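Local coordinates for surface protein SPB1 (Streptococcus agalactiae, PDB 4UZG) that forms the backbone subunit of pilus 2b of group B streptococcus, probably joined to its neighbours by sortase into a covalent fibre, at residues T20-N25 against I120-V125. Residues are numbered along the deposited sequence; the frame is centred on the assembly and turned at random. Where two conformers were deposited one is given.
Sequences TITYKN and INTITV
Ile-21 and Tyr-23 pair with Val-125 and Ile-123 as the hydrogen-bonded pairs of an antiparallel β-ladder, in which strands 16-26 and 121-131 lie side by side in the N-terminal β-sandwich of the pilin; the segment axes run at 170°. Two bonds close each pair, the straightest from Ile-21 N to Val-125 O (2.8 Å, 175° at the hydrogen). Between them, Thr-22 and Thr-124 form a non-hydrogen-bonded pair, and CA-H...O contacts such as Thr-122 CA to Tyr-23 O (3.2 Å) supplement the ladder.

Side chains alternate between two faces. On the inner one, Ile-21 and Val-125 meet at their branch points, CB to CB 4.3 Å, while Ile-123 CD1 approaches Tyr-23 CD2 obliquely. Strands 37-43, 90-96 and 146-153 cover this apolar layer: Ile-21 reaches Phe-91 and Ile-151, and Val-125 touches Ile-93.

The opposite face carries Thr-20, Thr-22, Thr-122 and Thr-124. The side chains of Thr-20 and Thr-124 cross at a slant, methyl to methyl, CG2 to CG2 3.7 Å. In Thr-122, chi1 of -63° sets CG2 opposite the backbone N, 3.6 Å from Tyr-23 O, and places OG1 beside Lys-24; these two side chains lie alongside each other, pointing the same way. Lys-24 O and Asn-121 O, both acceptors, stand 3.3 Å apart, and the backbone bond of Asn-121 with Ala-26 carries the pairing on. At the ladder's side a water donates to Lys-24 O and also hydrogen-bonds Thr-122 OG1 at 2.8 Å.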
loop_
_atom_site.group_PDB
_atom_site.type_symbol
_atom_site.label_atom_id
_atom_site.label_comp_id
_atom_site.label_asym_id
_atom_site.label_seq_id
_atom_site.Cartn_x
_atom_site.Cartn_y
_atom_site.Cartn_z
ATOM N N THR A 20 5.861 -4.820 8.839
ATOM C CA THR A 20 6.735 -5.252 9.911
ATOM C C THR A 20 6.578 -4.320 11.107
ATOM O O THR A 20 6.722 -3.106 10.962
ATOM C CB THR A 20 8.214 -5.273 9.473
ATOM O OG1 THR A 20 8.349 -6.126 8.328
ATOM C CG2 THR A 20 9.106 -5.819 10.577
ATOM N N ILE A 21 6.274 -4.903 12.265
ATOM C CA ILE A 21 6.234 -4.175 13.529
ATOM C C ILE A 21 7.445 -4.639 14.329
ATOM O O ILE A 21 7.631 -5.840 14.524
ATOM C CB ILE A 21 4.967 -4.506 14.329
ATOM C CG1 ILE A 21 3.714 -4.118 13.548
ATOM C CG2 ILE A 21 5.027 -3.817 15.692
ATOM C CD1 ILE A 21 2.460 -4.795 14.097
ATOM N N THR A 22 8.257 -3.710 14.802
ATOM C CA THR A 22 9.492 -4.008 15.538
ATOM C C THR A 22 9.458 -3.265 16.876
ATOM O O THR A 22 9.180 -2.053 16.896
ATOM C CB THR A 22 10.757 -3.584 14.690
ATOM O OG1 THR A 22 10.733 -4.257 13.413
ATOM C CG2 THR A 22 12.063 -3.892 15.398
ATOM N N TYR A 23 9.768 -3.967 17.968
ATOM C CA TYR A 23 9.841 -3.380 19.297
ATOM C C TYR A 23 11.125 -3.884 19.928
ATOM O O TYR A 23 11.280 -5.066 20.187
ATOM C CB TYR A 23 8.641 -3.821 20.106
ATOM C CG TYR A 23 8.584 -3.300 21.516
ATOM C CD1 TYR A 23 8.039 -2.058 21.793
ATOM C CD2 TYR A 23 8.968 -4.103 22.577
ATOM C CE1 TYR A 23 7.911 -1.608 23.081
ATOM C CE2 TYR A 23 8.858 -3.663 23.886
ATOM C CZ TYR A 23 8.332 -2.414 24.126
ATOM O OH TYR A 23 8.198 -1.984 25.422
ATOM N N LYS A 24 12.047 -2.969 20.174
ATOM C CA LYS A 24 13.396 -3.319 20.585
ATOM C C LYS A 24 13.629 -3.314 22.066
ATOM O O LYS A 24 14.715 -3.683 22.530
ATOM C CB LYS A 24 14.397 -2.391 19.922
ATOM C CG LYS A 24 14.532 -2.610 18.422
ATOM C CD LYS A 24 15.964 -2.214 18.035
ATOM C CE LYS A 24 16.179 -1.879 16.594
ATOM N NZ LYS A 24 15.400 -0.684 16.224
ATOM N N ASN A 25 12.658 -2.918 22.840
ATOM C CA ASN A 25 12.972 -2.788 24.256
ATOM C C ASN A 25 12.385 -3.853 25.174
ATOM O O ASN A 25 12.064 -3.546 26.317
ATOM C CB ASN A 25 12.595 -1.368 24.639
ATOM C CG ASN A 25 13.281 -0.359 23.716
ATOM O OD1 ASN A 25 14.417 -0.582 23.297
ATOM N ND2 ASN A 25 12.602 0.736 23.383
ATOM N N ILE A 120 17.897 -8.443 26.734
ATOM C CA ILE A 120 17.179 -7.443 25.961
ATOM C C ILE A 120 16.762 -8.079 24.649
ATOM O O ILE A 120 17.597 -8.573 23.915
ATOM C CB ILE A 120 18.102 -6.238 25.713
ATOM C CG1 ILE A 120 18.708 -5.739 27.032
ATOM C CG2 ILE A 120 17.341 -5.155 25.014
ATOM C CD1 ILE A 120 19.922 -4.900 26.849
ATOM N N ASN A 121 15.466 -8.078 24.387
ATOM C CA ASN A 121 14.925 -8.743 23.218
ATOM C C ASN A 121 14.202 -7.795 22.284
ATOM O O ASN A 121 13.626 -6.794 22.707
ATOM C CB ASN A 121 13.983 -9.858 23.663
ATOM C CG ASN A 121 14.726 -10.982 24.328
ATOM O OD1 ASN A 121 15.377 -11.769 23.656
ATOM N ND2 ASN A 121 14.653 -11.051 25.644
ATOM N N THR A 122 14.203 -8.162 21.008
ATOM C CA THR A 122 13.395 -7.510 20.003
ATOM C C THR A 122 12.219 -8.411 19.639
ATOM O O THR A 122 12.407 -9.572 19.263
ATOM C CB THR A 122 14.211 -7.222 18.743
ATOM O OG1 THR A 122 15.258 -6.306 19.080
ATOM C CG2 THR A 122 13.339 -6.617 17.650
ATOM N N ILE A 123 11.016 -7.866 19.733
ATOM C CA ILE A 123 9.812 -8.520 19.249
ATOM C C ILE A 123 9.556 -8.026 17.841
ATOM O O ILE A 123 9.523 -6.826 17.604
ATOM C CB ILE A 123 8.609 -8.194 20.152
ATOM C CG1 ILE A 123 8.812 -8.743 21.568
ATOM C CG2 ILE A 123 7.320 -8.751 19.542
ATOM C CD1 ILE A 123 7.801 -8.198 22.598
ATOM N N THR A 124 9.382 -8.955 16.906
ATOM C CA THR A 124 9.037 -8.605 15.533
ATOM C C THR A 124 7.754 -9.345 15.162
ATOM O O THR A 124 7.640 -10.549 15.370
ATOM C CB THR A 124 10.164 -8.958 14.524
ATOM O OG1 THR A 124 11.397 -8.424 15.004
ATOM C CG2 THR A 124 9.884 -8.399 13.158
ATOM N N VAL A 125 6.809 -8.614 14.576
ATOM C CA VAL A 125 5.625 -9.211 13.980
ATOM C C VAL A 125 5.592 -8.791 12.520
ATOM O O VAL A 125 5.530 -7.600 12.218
ATOM C CB VAL A 125 4.325 -8.760 14.685
ATOM C CG1 VAL A 125 3.086 -9.336 13.983
ATOM C CG2 VAL A 125 4.328 -9.136 16.159
HETATM O O HOH W 1 16.350 -5.205 21.388
#